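Local coordinates for VP1 (Merkel cell polyomavirus, PDB 4FMH), which forms the pentameric building blocks of the viral capsid, this jelly-roll core piece of it binding sialylated host glycans at the outer surface, at residues L28-G33 and W45-Y50; D257-L262 and A270-P275; A69-R74 and D190-Y195; V130-F135 and G214-G219. All blocks are in the same frame, centred on the assembly; numbering follows the deposited sequence.

Interaction 1: residues L28-G33 and W45-Y50; sequences LNPRMG and WYTYTY. With SIA (N-acetyl-alpha-neuraminic acid), chain U.
Tyr46 lays its ring beside Asn29 and Arg31, and its hydroxyl end does most of the touching. Tyr46 OH sits 3.1 Å from Asn29 CB, with ring and amide planes 73° apart. Arg31 NH1 comes to the ring edge, 3.6 Å from Tyr46 CE1. Tyr46 CG is anti to its own N (chi1 175°), which carries the ring to Asn29 and Arg31.

Thr47 CG2 makes an apolar contact with Pro30 CG at 3.7 Å. Met32 CB and CG rest on the Thr47-Tyr48 backbone, CG 3.3 Å from Thr47 O, while bends carry the end of the chain off.

No direct hydrogen bond crosses between the segments. Water does that work. One molecule donates to Pro30 O, accepts from Met32 N and takes a weak bond from Thr47 N. A second is shared by Arg31 NH1 and Tyr46 OH. Arg31 also pairs with Asp192, and Asn29 OD1 with Leu181 N of a second subunit.

Trp45 and Tyr50 reach the glycan, which Ser266, Asp51, Lys264 and Lys268 also bind. Water and van der Waals contact thus hold the two pieces. Their outer end meets the N-acetyl group through a weak Trp45 NE1 bond to SIA O10 (3.2 Å) and Tyr50 CD1 against methyl C11 (3.7 Å).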
loop_
_atom_site.group_PDB
_atom_site.type_symbol
_atom_site.label_atom_id
_atom_site.label_comp_id
_atom_site.label_asym_id
_atom_site.label_seq_id
_atom_site.Cartn_x
_atom_site.Cartn_y
_atom_site.Cartn_z
ATOM N N LEU B 28 13.032 -23.362 10.360
ATOM C CA LEU B 28 14.403 -23.028 10.039
ATOM C C LEU B 28 14.786 -21.768 10.797
ATOM O O LEU B 28 14.167 -20.716 10.611
ATOM C CB LEU B 28 14.568 -22.805 8.530
ATOM C CG LEU B 28 14.560 -24.046 7.626
ATOM C CD1 LEU B 28 14.459 -23.642 6.149
ATOM C CD2 LEU B 28 15.806 -24.901 7.862
ATOM N N ASN B 29 15.794 -21.876 11.655
ATOM C CA ASN B 29 16.323 -20.692 12.341
ATOM C C ASN B 29 17.188 -19.853 11.414
ATOM O O ASN B 29 17.810 -20.390 10.490
ATOM C CB ASN B 29 17.098 -21.086 13.594
ATOM C CG ASN B 29 16.200 -21.258 14.793
ATOM O OD1 ASN B 29 15.360 -20.397 15.090
ATOM N ND2 ASN B 29 16.365 -22.375 15.495
ATOM N N PRO B 30 17.228 -18.527 11.650
ATOM C CA PRO B 30 17.914 -17.630 10.714
ATOM C C PRO B 30 19.437 -17.751 10.787
ATOM O O PRO B 30 19.989 -18.071 11.851
ATOM C CB PRO B 30 17.455 -16.238 11.164
ATOM C CG PRO B 30 17.165 -16.390 12.604
ATOM C CD PRO B 30 16.615 -17.789 12.770
ATOM N N ARG B 31 20.096 -17.516 9.655
ATOM C CA ARG B 31 21.554 -17.592 9.569
ATOM C C ARG B 31 22.121 -16.234 9.138
ATOM O O ARG B 31 22.584 -16.050 8.003
ATOM C CB ARG B 31 21.985 -18.724 8.622
ATOM C CG ARG B 31 21.453 -20.126 8.988
ATOM C CD ARG B 31 21.853 -20.557 10.404
ATOM N NE ARG B 31 21.338 -21.881 10.761
ATOM C CZ ARG B 31 20.851 -22.202 11.962
ATOM N NH1 ARG B 31 20.787 -21.296 12.931
ATOM N NH2 ARG B 31 20.409 -23.432 12.194
ATOM N N MET B 32 22.088 -15.296 10.076
ATOM C CA MET B 32 22.432 -13.897 9.842
ATOM C C MET B 32 23.928 -13.592 9.860
ATOM O O MET B 32 24.349 -12.512 9.437
ATOM C CB MET B 32 21.719 -13.022 10.880
ATOM C CG MET B 32 20.195 -13.044 10.776
ATOM S SD MET B 32 19.561 -12.296 9.253
ATOM C CE MET B 32 19.167 -13.732 8.256
ATOM N N GLY B 33 24.729 -14.530 10.359
ATOM C CA GLY B 33 26.173 -14.338 10.425
ATOM C C GLY B 33 26.731 -14.974 11.681
ATOM O O GLY B 33 27.708 -15.712 11.616
ATOM N N TRP B 45 24.999 -12.981 20.047
ATOM C CA TRP B 45 24.555 -12.303 18.835
ATOM C C TRP B 45 23.894 -13.242 17.811
ATOM O O TRP B 45 23.713 -12.877 16.653
ATOM C CB TRP B 45 25.695 -11.486 18.219
ATOM C CG TRP B 45 25.988 -10.224 19.003
ATOM C CD1 TRP B 45 27.162 -9.889 19.611
ATOM C CD2 TRP B 45 25.069 -9.161 19.286
ATOM N NE1 TRP B 45 27.038 -8.665 20.240
ATOM C CE2 TRP B 45 25.764 -8.200 20.057
ATOM C CE3 TRP B 45 23.728 -8.917 18.947
ATOM C CZ2 TRP B 45 25.162 -7.014 20.499
ATOM C CZ3 TRP B 45 23.128 -7.744 19.394
ATOM C CH2 TRP B 45 23.850 -6.804 20.158
ATOM N N TYR B 46 23.531 -14.441 18.262
ATOM C CA TYR B 46 22.761 -15.388 17.460
ATOM C C TYR B 46 21.480 -14.729 16.940
ATOM O O TYR B 46 20.723 -14.134 17.710
ATOM C CB TYR B 46 22.427 -16.610 18.311
ATOM C CG TYR B 46 21.527 -17.635 17.675
ATOM C CD1 TYR B 46 21.882 -18.271 16.480
ATOM C CD2 TYR B 46 20.336 -18.008 18.296
ATOM C CE1 TYR B 46 21.055 -19.239 15.908
ATOM C CE2 TYR B 46 19.504 -18.967 17.735
ATOM C CZ TYR B 46 19.869 -19.576 16.543
ATOM O OH TYR B 46 19.042 -20.524 15.996
ATOM N N THR B 47 21.265 -14.865 15.632
ATOM C CA THR B 47 20.164 -14.239 14.854
ATOM C C THR B 47 20.445 -12.789 14.444
ATOM O O THR B 47 19.561 -12.105 13.919
ATOM C CB THR B 47 18.725 -14.405 15.480
ATOM O OG1 THR B 47 18.530 -13.459 16.539
ATOM C CG2 THR B 47 18.488 -15.827 15.988
ATOM N N TYR B 48 21.682 -12.349 14.661
ATOM C CA TYR B 48 22.142 -11.025 14.243
ATOM C C TYR B 48 23.443 -11.119 13.436
ATOM O O TYR B 48 24.106 -12.172 13.397
ATOM C CB TYR B 48 22.389 -10.112 15.457
ATOM C CG TYR B 48 21.187 -9.837 16.324
ATOM C CD1 TYR B 48 20.418 -8.683 16.133
ATOM C CD2 TYR B 48 20.825 -10.715 17.356
ATOM C CE1 TYR B 48 19.311 -8.417 16.932
ATOM C CE2 TYR B 48 19.721 -10.451 18.167
ATOM C CZ TYR B 48 18.972 -9.303 17.941
ATOM O OH TYR B 48 17.879 -9.038 18.727
ATOM N N THR B 49 23.795 -10.010 12.795
ATOM C CA THR B 49 25.122 -9.817 12.237
ATOM C C THR B 49 25.974 -9.161 13.326
ATOM O O THR B 49 25.483 -8.891 14.432
ATOM C CB THR B 49 25.106 -8.873 11.007
ATOM O OG1 THR B 49 24.633 -7.576 11.398
ATOM C CG2 THR B 49 24.228 -9.425 9.894
ATOM N N TYR B 50 27.245 -8.909 13.020
ATOM C CA TYR B 50 28.021 -7.942 13.794
ATOM C C TYR B 50 27.692 -6.541 13.269
ATOM O O TYR B 50 26.672 -6.347 12.601
ATOM C CB TYR B 50 29.532 -8.238 13.728
ATOM C CG TYR B 50 30.000 -9.385 14.607
ATOM C CD1 TYR B 50 29.111 -10.081 15.436
ATOM C CD2 TYR B 50 31.350 -9.745 14.645
ATOM C CE1 TYR B 50 29.550 -11.117 16.253
ATOM C CE2 TYR B 50 31.799 -10.779 15.456
ATOM C CZ TYR B 50 30.895 -11.462 16.255
ATOM O OH TYR B 50 31.341 -12.485 17.058
HETATM C C1 SIA U . 29.570 -0.454 20.221
HETATM C C2 SIA U . 29.797 -1.561 21.252
HETATM C C3 SIA U . 28.540 -2.448 21.328
HETATM C C4 SIA U . 28.374 -3.415 20.150
HETATM C C5 SIA U . 29.659 -4.195 19.884
HETATM C C6 SIA U . 30.883 -3.275 19.792
HETATM C C7 SIA U . 32.172 -4.112 19.701
HETATM C C8 SIA U . 33.404 -3.342 19.203
HETATM C C9 SIA U . 34.007 -2.407 20.247
HETATM C C10 SIA U . 29.526 -6.320 18.657
HETATM C C11 SIA U . 29.306 -6.959 17.323
HETATM N N5 SIA U . 29.476 -4.983 18.674
HETATM O O1A SIA U . 28.408 -0.011 20.049
HETATM O O1B SIA U . 30.543 0.007 19.574
HETATM O O4 SIA U . 27.314 -4.355 20.406
HETATM O O6 SIA U . 30.948 -2.372 20.917
HETATM O O7 SIA U . 32.437 -4.736 20.965
HETATM O O8 SIA U . 34.426 -4.259 18.781
HETATM O O9 SIA U . 33.545 -1.081 19.976
HETATM O O10 SIA U . 29.741 -6.991 19.653
HETATM O O HOH W 1 21.751 -16.233 12.826
HETATM O O HOH W 2 19.906 -22.975 15.366
#

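Interaction 2: residues D257-L262 and A270-P275; sequences DIVGFL and ALHGLP
Leu271 puts its CD2 methyl over one face of the Phe261 ring, 3.8 Å from the centroid and 22° off the normal, a CH-pi contact. The same CD2 meets Ile258 CG2 at 3.7 Å, so one methyl serves two neighbours on this face of the sheet. Phe261 and Ile258 also pack on Val110 and Ile108 of a third subunit.

Val259 CG1 touches Leu274 CD1 at 3.8 Å, the two side chains crossing at about a right angle. CG1 is anti to the carbonyl carbon (chi1 -68°), which puts CG2 beside His272, 3.8 Å from its CD2. His272 ND1 is bonded to Thr47 O, and the ring stacks on Tyr48.

The backbones form an antiparallel hairpin. Val259 N to His272 O is short and nearly straight (2.8 Å, 173°). Leu262 and Ala270 bond each other in both directions, and Leu274 N bonds Asp257 O. The His272 N to Gly260 O bond is weak, at a beta bulge formed by Val259 and Gly260. A water donates to both Asp257 OD2 and Leu274 O. Asp257 OD1 takes a hydrogen bond from His133 ND1 and a salt bridge from Arg276.

Main-chain bonds thus set the pairing, water satisfies Leu274 O, and apolar side chains extend the contact to other subunits.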
loop_
_atom_site.group_PDB
_atom_site.type_symbol
_atom_site.label_atom_id
_atom_site.label_comp_id
_atom_site.label_asym_id
_atom_site.label_seq_id
_atom_site.Cartn_x
_atom_site.Cartn_y
_atom_site.Cartn_z
ATOM N N ASP B 257 14.796 -14.418 6.114
ATOM C CA ASP B 257 13.911 -13.392 6.667
ATOM C C ASP B 257 14.652 -12.352 7.494
ATOM O O ASP B 257 14.704 -12.440 8.726
ATOM C CB ASP B 257 12.775 -14.030 7.471
ATOM C CG ASP B 257 11.833 -14.840 6.590
ATOM O OD1 ASP B 257 10.998 -14.225 5.885
ATOM O OD2 ASP B 257 11.951 -16.088 6.586
ATOM N N ILE B 258 15.236 -11.378 6.796
ATOM C CA ILE B 258 15.875 -10.223 7.430
ATOM C C ILE B 258 14.771 -9.231 7.782
ATOM O O ILE B 258 13.970 -8.862 6.919
ATOM C CB ILE B 258 16.927 -9.575 6.511
ATOM C CG1 ILE B 258 18.052 -10.577 6.217
ATOM C CG2 ILE B 258 17.485 -8.286 7.151
ATOM C CD1 ILE B 258 18.968 -10.196 5.039
ATOM N N VAL B 259 14.717 -8.822 9.049
ATOM C CA VAL B 259 13.594 -7.996 9.536
ATOM C C VAL B 259 13.993 -6.569 9.908
ATOM O O VAL B 259 13.160 -5.785 10.375
ATOM C CB VAL B 259 12.861 -8.649 10.731
ATOM C CG1 VAL B 259 12.122 -9.907 10.281
ATOM C CG2 VAL B 259 13.831 -8.943 11.888
ATOM N N GLY B 260 15.265 -6.231 9.710
ATOM C CA GLY B 260 15.714 -4.867 9.969
ATOM C C GLY B 260 16.936 -4.762 10.854
ATOM O O GLY B 260 17.557 -5.775 11.190
ATOM N N PHE B 261 17.275 -3.524 11.219
ATOM C CA PHE B 261 18.466 -3.225 12.007
ATOM C C PHE B 261 18.157 -3.099 13.488
ATOM O O PHE B 261 17.126 -2.533 13.869
ATOM C CB PHE B 261 19.092 -1.891 11.585
ATOM C CG PHE B 261 19.638 -1.868 10.187
ATOM C CD1 PHE B 261 20.847 -2.484 9.884
ATOM C CD2 PHE B 261 18.958 -1.177 9.178
ATOM C CE1 PHE B 261 21.368 -2.434 8.584
ATOM C CE2 PHE B 261 19.473 -1.121 7.879
ATOM C CZ PHE B 261 20.679 -1.758 7.590
ATOM N N LEU B 262 19.074 -3.610 14.311
ATOM C CA LEU B 262 19.152 -3.234 15.710
ATOM C C LEU B 262 20.047 -2.000 15.775
ATOM O O LEU B 262 21.216 -2.044 15.369
ATOM C CB LEU B 262 19.742 -4.364 16.552
ATOM C CG LEU B 262 19.840 -4.136 18.072
ATOM C CD1 LEU B 262 18.458 -4.026 18.730
ATOM C CD2 LEU B 262 20.673 -5.227 18.729
ATOM N N ALA B 270 23.342 -3.468 13.381
ATOM C CA ALA B 270 23.432 -4.874 13.000
ATOM C C ALA B 270 22.091 -5.348 12.431
ATOM O O ALA B 270 21.033 -4.962 12.928
ATOM C CB ALA B 270 23.822 -5.722 14.208
ATOM N N LEU B 271 22.131 -6.177 11.391
ATOM C CA LEU B 271 20.896 -6.763 10.862
ATOM C C LEU B 271 20.408 -7.924 11.737
ATOM O O LEU B 271 21.188 -8.527 12.484
ATOM C CB LEU B 271 21.062 -7.192 9.400
ATOM C CG LEU B 271 21.058 -6.081 8.348
ATOM C CD1 LEU B 271 21.564 -6.626 7.029
ATOM C CD2 LEU B 271 19.650 -5.457 8.187
ATOM N N HIS B 272 19.114 -8.217 11.644
ATOM C CA HIS B 272 18.455 -9.209 12.489
ATOM C C HIS B 272 17.516 -10.021 11.609
ATOM O O HIS B 272 16.919 -9.490 10.668
ATOM C CB HIS B 272 17.674 -8.484 13.596
ATOM C CG HIS B 272 16.975 -9.384 14.574
ATOM N ND1 HIS B 272 17.556 -10.511 15.116
ATOM C CD2 HIS B 272 15.755 -9.279 15.155
ATOM C CE1 HIS B 272 16.712 -11.080 15.957
ATOM N NE2 HIS B 272 15.611 -10.352 16.000
ATOM N N GLY B 273 17.402 -11.311 11.906
ATOM C CA GLY B 273 16.472 -12.177 11.188
ATOM C C GLY B 273 15.571 -12.932 12.145
ATOM O O GLY B 273 15.852 -13.003 13.342
ATOM N N LEU B 274 14.481 -13.489 11.615
ATOM C CA LEU B 274 13.572 -14.326 12.401
ATOM C C LEU B 274 13.450 -15.725 11.786
ATOM O O LEU B 274 13.724 -15.892 10.591
ATOM C CB LEU B 274 12.191 -13.655 12.507
ATOM C CG LEU B 274 12.100 -12.395 13.372
ATOM C CD1 LEU B 274 10.700 -11.790 13.232
ATOM C CD2 LEU B 274 12.385 -12.722 14.841
ATOM N N PRO B 275 13.048 -16.730 12.594
ATOM C CA PRO B 275 12.845 -18.088 12.086
ATOM C C PRO B 275 11.581 -18.171 11.241
ATOM O O PRO B 275 10.717 -17.281 11.308
ATOM C CB PRO B 275 12.631 -18.925 13.360
ATOM C CG PRO B 275 12.912 -18.018 14.510
ATOM C CD PRO B 275 12.663 -16.634 14.013
HETATM O O HOH W 3 13.845 -17.236 8.254
#

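Interaction 3: residues A69-R74 and D190-Y195; sequences AYSVAR and DKDGNY
Val72 and Asp192 meet through backbone and side chain together. Asp192 OD1 accepts from Val72 N at 3.0 Å through its anti lone pair. Asp192 CG is anti to the backbone N (chi1 -177°), which swings the carboxylate back to the strand. Val72 CG1 rests on the peptide between Lys191 and Asp192, 3.4 Å from Lys191 C.

Two main-chain bonds continue the contact. Gly193 N bonds Tyr70 O at 3.0 Å, and Tyr70 N bonds Tyr195 O at 3.1 Å. Ala69 CB packs 3.6 Å from Gly193 C.

One water lies between the pieces: it donates to Tyr70 O and Lys191 O and accepts from Tyr195 N. Tyr70 O therefore receives both a peptide N-H and a water.

Further out, other residues hold the pieces. Asp192 OD2 forms a salt bridge with Arg31 NE, so the carboxylate joins the strand to the 28-33 loop. Tyr195 OH donates to Asp190 OD1 at 2.9 Å, from above the carboxylate plane, and its ring meets Trp200 edge-to-face. Tyr70 OH is bonded to Trp200 O and Tyr132 OH.

The loop bends in a type II beta turn from Lys191 to Asn194, with Gly193 at its positive-phi position. The arrangement is a beta turn docked on the start of strand 71-76, joining an inter-strand loop to the jelly-roll sheet of VP1.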
loop_
_atom_site.group_PDB
_atom_site.type_symbol
_atom_site.label_atom_id
_atom_site.label_comp_id
_atom_site.label_asym_id
_atom_site.label_seq_id
_atom_site.Cartn_x
_atom_site.Cartn_y
_atom_site.Cartn_z
ATOM N N ALA B 69 22.920 -15.305 5.359
ATOM C CA ALA B 69 22.888 -16.352 4.354
ATOM C C ALA B 69 21.525 -17.041 4.362
ATOM O O ALA B 69 20.760 -16.902 5.318
ATOM C CB ALA B 69 24.017 -17.360 4.619
ATOM N N TYR B 70 21.222 -17.757 3.282
ATOM C CA TYR B 70 19.980 -18.507 3.171
ATOM C C TYR B 70 19.919 -19.649 4.172
ATOM O O TYR B 70 20.947 -20.247 4.518
ATOM C CB TYR B 70 19.806 -19.053 1.748
ATOM C CG TYR B 70 19.496 -17.973 0.733
ATOM C CD1 TYR B 70 18.197 -17.459 0.598
ATOM C CD2 TYR B 70 20.505 -17.446 -0.076
ATOM C CE1 TYR B 70 17.918 -16.453 -0.328
ATOM C CE2 TYR B 70 20.238 -16.447 -0.994
ATOM C CZ TYR B 70 18.948 -15.951 -1.121
ATOM O OH TYR B 70 18.705 -14.951 -2.046
ATOM N N SER B 71 18.714 -19.929 4.652
ATOM C CA SER B 71 18.467 -21.135 5.428
ATOM C C SER B 71 18.009 -22.205 4.462
ATOM O O SER B 71 17.331 -21.904 3.478
ATOM C CB SER B 71 17.399 -20.910 6.502
ATOM O OG SER B 71 17.877 -20.033 7.502
ATOM N N VAL B 72 18.389 -23.450 4.735
ATOM C CA VAL B 72 17.956 -24.574 3.906
ATOM C C VAL B 72 17.980 -25.893 4.678
ATOM O O VAL B 72 18.860 -26.134 5.514
ATOM C CB VAL B 72 18.739 -24.659 2.543
ATOM C CG1 VAL B 72 20.224 -24.496 2.747
ATOM C CG2 VAL B 72 18.433 -25.954 1.785
ATOM N N ALA B 73 16.974 -26.720 4.416
ATOM C CA ALA B 73 16.951 -28.092 4.909
ATOM C C ALA B 73 16.477 -29.028 3.811
ATOM O O ALA B 73 15.651 -28.650 2.974
ATOM C CB ALA B 73 16.051 -28.213 6.144
ATOM N N ARG B 74 17.024 -30.244 3.819
ATOM C CA ARG B 74 16.490 -31.352 3.034
ATOM C C ARG B 74 15.733 -32.289 3.977
ATOM O O ARG B 74 16.296 -32.774 4.960
ATOM C CB ARG B 74 17.611 -32.110 2.317
ATOM C CG ARG B 74 17.115 -33.258 1.427
ATOM C CD ARG B 74 18.254 -34.159 0.963
ATOM N NE ARG B 74 17.768 -35.303 0.187
ATOM C CZ ARG B 74 17.271 -36.424 0.711
ATOM N NH1 ARG B 74 17.178 -36.577 2.028
ATOM N NH2 ARG B 74 16.854 -37.402 -0.087
ATOM N N ASP B 190 22.576 -25.738 -1.401
ATOM C CA ASP B 190 22.679 -27.088 -0.851
ATOM C C ASP B 190 23.322 -27.131 0.539
ATOM O O ASP B 190 23.599 -28.210 1.068
ATOM C CB ASP B 190 23.426 -28.004 -1.833
ATOM C CG ASP B 190 24.822 -27.493 -2.181
ATOM O OD1 ASP B 190 25.355 -26.615 -1.465
ATOM O OD2 ASP B 190 25.395 -27.981 -3.181
ATOM N N LYS B 191 23.551 -25.957 1.124
ATOM C CA LYS B 191 24.189 -25.864 2.432
ATOM C C LYS B 191 23.619 -24.705 3.245
ATOM O O LYS B 191 23.653 -23.552 2.807
ATOM C CB LYS B 191 25.695 -25.693 2.262
ATOM C CG LYS B 191 26.533 -26.118 3.456
ATOM C CD LYS B 191 27.959 -25.565 3.342
ATOM C CE LYS B 191 28.854 -26.336 2.362
ATOM N NZ LYS B 191 28.381 -26.398 0.947
ATOM N N ASP B 192 23.101 -25.035 4.426
ATOM C CA ASP B 192 22.502 -24.068 5.351
ATOM C C ASP B 192 23.545 -23.075 5.843
ATOM O O ASP B 192 24.636 -23.465 6.265
ATOM C CB ASP B 192 21.869 -24.819 6.531
ATOM C CG ASP B 192 21.166 -23.904 7.516
ATOM O OD1 ASP B 192 20.127 -23.310 7.154
ATOM O OD2 ASP B 192 21.637 -23.807 8.670
ATOM N N GLY B 193 23.212 -21.788 5.764
ATOM C CA GLY B 193 24.064 -20.726 6.293
ATOM C C GLY B 193 25.403 -20.506 5.612
ATOM O O GLY B 193 26.325 -19.979 6.238
ATOM N N ASN B 194 25.516 -20.879 4.335
ATOM C CA ASN B 194 26.772 -20.714 3.589
ATOM C C ASN B 194 26.710 -19.960 2.260
ATOM O O ASN B 194 27.747 -19.699 1.642
ATOM C CB ASN B 194 27.456 -22.066 3.377
ATOM C CG ASN B 194 28.589 -22.293 4.344
ATOM O OD1 ASN B 194 29.723 -21.863 4.106
ATOM N ND2 ASN B 194 28.294 -22.972 5.452
ATOM N N TYR B 195 25.506 -19.615 1.821
ATOM C CA TYR B 195 25.343 -18.876 0.583
ATOM C C TYR B 195 24.822 -17.489 0.944
ATOM O O TYR B 195 23.662 -17.359 1.337
ATOM C CB TYR B 195 24.378 -19.607 -0.355
ATOM C CG TYR B 195 24.968 -20.863 -0.960
ATOM C CD1 TYR B 195 24.872 -22.090 -0.305
ATOM C CD2 TYR B 195 25.628 -20.819 -2.185
ATOM C CE1 TYR B 195 25.422 -23.250 -0.859
ATOM C CE2 TYR B 195 26.182 -21.967 -2.752
ATOM C CZ TYR B 195 26.075 -23.176 -2.081
ATOM O OH TYR B 195 26.620 -24.311 -2.634
HETATM O O HOH W 4 23.021 -20.852 2.703
#

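Interaction 4: residues V130-F135 and G214-G219; sequences VNYHMF and GSIQTG
Asn131 and Gln217 form a hydrogen-bonded pair of the antiparallel sheet that belongs to the VP1 jelly roll. Asn131 N bonds Gln217 O and Gln217 N bonds Asn131 O, both at 2.8 Å. His133 and Ser215 repeat the pattern: His133 N meets Ser215 O nearly straight (170°), while the return bond from Ser215 N to His133 O is more bent (140°).

The two side-chain amides lie side by side and point the same way, their planes 55° apart. Asn131 ND2 and Gln217 NE2 are both donors and do not bond each other. Gly129 O accepts from both, Thr224 OG1 bonds Asn131 ND2 as well, and Pro223 O takes a second bond from Gln217 NE2. Gln217 OE1 is hydrogen-bonded to a glycerol, probably from the crystallisation liquor.

On the other face Tyr132 offers its ring edge to Ile216, CD1 to CG1 4.0 Å. Residues Gly214 to Ile216 also pair with a strand of a third subunit, so the sheet runs on across the interface.

The amide oxygen of Asn131 is satisfied within its own strand. His133 NE2 gives its hydrogen to a lone pair of Asn131 OD1 at 2.6 Å, with that oxygen close to the imidazole plane.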
loop_
_atom_site.group_PDB
_atom_site.type_symbol
_atom_site.label_atom_id
_atom_site.label_comp_id
_atom_site.label_asym_id
_atom_site.label_seq_id
_atom_site.Cartn_x
_atom_site.Cartn_y
_atom_site.Cartn_z
ATOM N N VAL B 130 16.120 -2.286 6.414
ATOM C CA VAL B 130 16.244 -3.297 5.361
ATOM C C VAL B 130 15.502 -4.587 5.716
ATOM O O VAL B 130 15.776 -5.206 6.750
ATOM C CB VAL B 130 17.723 -3.611 5.032
ATOM C CG1 VAL B 130 17.821 -4.758 4.025
ATOM C CG2 VAL B 130 18.435 -2.350 4.498
ATOM N N ASN B 131 14.548 -4.960 4.859
ATOM C CA ASN B 131 13.900 -6.271 4.927
ATOM C C ASN B 131 14.179 -7.094 3.685
ATOM O O ASN B 131 14.244 -6.561 2.570
ATOM C CB ASN B 131 12.381 -6.140 5.101
ATOM C CG ASN B 131 11.964 -6.044 6.560
ATOM O OD1 ASN B 131 11.365 -6.976 7.106
ATOM N ND2 ASN B 131 12.277 -4.917 7.199
ATOM N N TYR B 132 14.338 -8.399 3.887
ATOM C CA TYR B 132 14.417 -9.342 2.784
ATOM C C TYR B 132 13.716 -10.610 3.221
ATOM O O TYR B 132 14.093 -11.219 4.232
ATOM C CB TYR B 132 15.879 -9.633 2.419
ATOM C CG TYR B 132 16.065 -10.553 1.231
ATOM C CD1 TYR B 132 15.923 -10.077 -0.079
ATOM C CD2 TYR B 132 16.390 -11.899 1.413
ATOM C CE1 TYR B 132 16.091 -10.924 -1.182
ATOM C CE2 TYR B 132 16.557 -12.756 0.320
ATOM C CZ TYR B 132 16.412 -12.264 -0.967
ATOM O OH TYR B 132 16.587 -13.112 -2.038
ATOM N N HIS B 133 12.696 -11.002 2.461
ATOM C CA HIS B 133 11.893 -12.168 2.799
ATOM C C HIS B 133 11.669 -13.042 1.588
ATOM O O HIS B 133 11.220 -12.571 0.544
ATOM C CB HIS B 133 10.556 -11.750 3.405
ATOM C CG HIS B 133 10.708 -10.929 4.640
ATOM N ND1 HIS B 133 10.967 -11.486 5.874
ATOM C CD2 HIS B 133 10.701 -9.589 4.822
ATOM C CE1 HIS B 133 11.090 -10.522 6.769
ATOM N NE2 HIS B 133 10.931 -9.362 6.157
ATOM N N MET B 134 11.985 -14.321 1.741
ATOM C CA MET B 134 11.780 -15.290 0.677
ATOM C C MET B 134 11.634 -16.684 1.267
ATOM O O MET B 134 12.170 -16.981 2.336
ATOM C CB MET B 134 12.934 -15.245 -0.347
ATOM C CG MET B 134 14.234 -15.933 0.068
ATOM S SD MET B 134 14.341 -17.711 -0.308
ATOM C CE MET B 134 14.341 -17.693 -2.092
ATOM N N PHE B 135 10.887 -17.530 0.571
ATOM C CA PHE B 135 10.871 -18.956 0.872
ATOM C C PHE B 135 10.739 -19.706 -0.443
ATOM O O PHE B 135 10.238 -19.154 -1.437
ATOM C CB PHE B 135 9.771 -19.327 1.886
ATOM C CG PHE B 135 8.368 -19.312 1.321
ATOM C CD1 PHE B 135 7.628 -18.134 1.284
ATOM C CD2 PHE B 135 7.782 -20.488 0.845
ATOM C CE1 PHE B 135 6.328 -18.119 0.774
ATOM C CE2 PHE B 135 6.484 -20.484 0.340
ATOM C CZ PHE B 135 5.757 -19.304 0.302
ATOM N N GLY B 214 9.473 -14.102 -3.046
ATOM C CA GLY B 214 10.344 -13.213 -2.281
ATOM C C GLY B 214 10.118 -11.738 -2.515
ATOM O O GLY B 214 9.418 -11.356 -3.445
ATOM N N SER B 215 10.740 -10.921 -1.666
ATOM C CA SER B 215 10.619 -9.468 -1.723
ATOM C C SER B 215 11.779 -8.822 -0.972
ATOM O O SER B 215 12.384 -9.433 -0.071
ATOM C CB SER B 215 9.277 -9.016 -1.122
ATOM O OG SER B 215 9.238 -9.276 0.279
ATOM N N ILE B 216 12.084 -7.586 -1.350
ATOM C CA ILE B 216 13.047 -6.775 -0.624
ATOM C C ILE B 216 12.400 -5.446 -0.253
ATOM O O ILE B 216 11.428 -5.011 -0.885
ATOM C CB ILE B 216 14.354 -6.539 -1.448
ATOM C CG1 ILE B 216 15.527 -6.164 -0.531
ATOM C CG2 ILE B 216 14.142 -5.500 -2.561
ATOM C CD1 ILE B 216 16.909 -6.192 -1.234
ATOM N N GLN B 217 12.943 -4.824 0.789
ATOM C CA GLN B 217 12.586 -3.468 1.180
ATOM C C GLN B 217 13.859 -2.787 1.651
ATOM O O GLN B 217 14.489 -3.242 2.615
ATOM C CB GLN B 217 11.543 -3.509 2.301
ATOM C CG GLN B 217 11.357 -2.208 3.067
ATOM C CD GLN B 217 10.445 -2.411 4.255
ATOM O OE1 GLN B 217 9.254 -2.681 4.088
ATOM N NE2 GLN B 217 11.002 -2.318 5.464
ATOM N N THR B 218 14.263 -1.723 0.959
ATOM C CA THR B 218 15.463 -0.973 1.375
ATOM C C THR B 218 15.069 0.270 2.185
ATOM O O THR B 218 13.921 0.398 2.588
ATOM C CB THR B 218 16.416 -0.658 0.186
ATOM O OG1 THR B 218 15.829 0.319 -0.681
ATOM C CG2 THR B 218 16.710 -1.930 -0.601
ATOM N N GLY B 219 16.021 1.163 2.446
ATOM C CA GLY B 219 15.808 2.271 3.384
ATOM C C GLY B 219 16.356 1.907 4.755
ATOM O O GLY B 219 16.405 0.734 5.110
#

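In the fold
Interactions 2 and 4 are buried strand pairings in one sheet: strands 250-263 of interaction 2 and 131-138 of interaction 4 are neighbours in it. Main-chain bonds dominate both, and both reach the third subunit. Their centres are about 10 Å apart, and Ile258 N to Tyr132 O joins them. Interaction 1 is also mostly buried, but it is loop on loop, bridged by water, and its outer end belongs to the glycan pocket. It leans on interaction 2 through Thr49 OG1 and Leu271 N. Interaction 3 is only partly buried and mixes strand, turn and charge. Charge ties it to interaction 1, and its Tyr70 side chain touches Met134 of interaction 4.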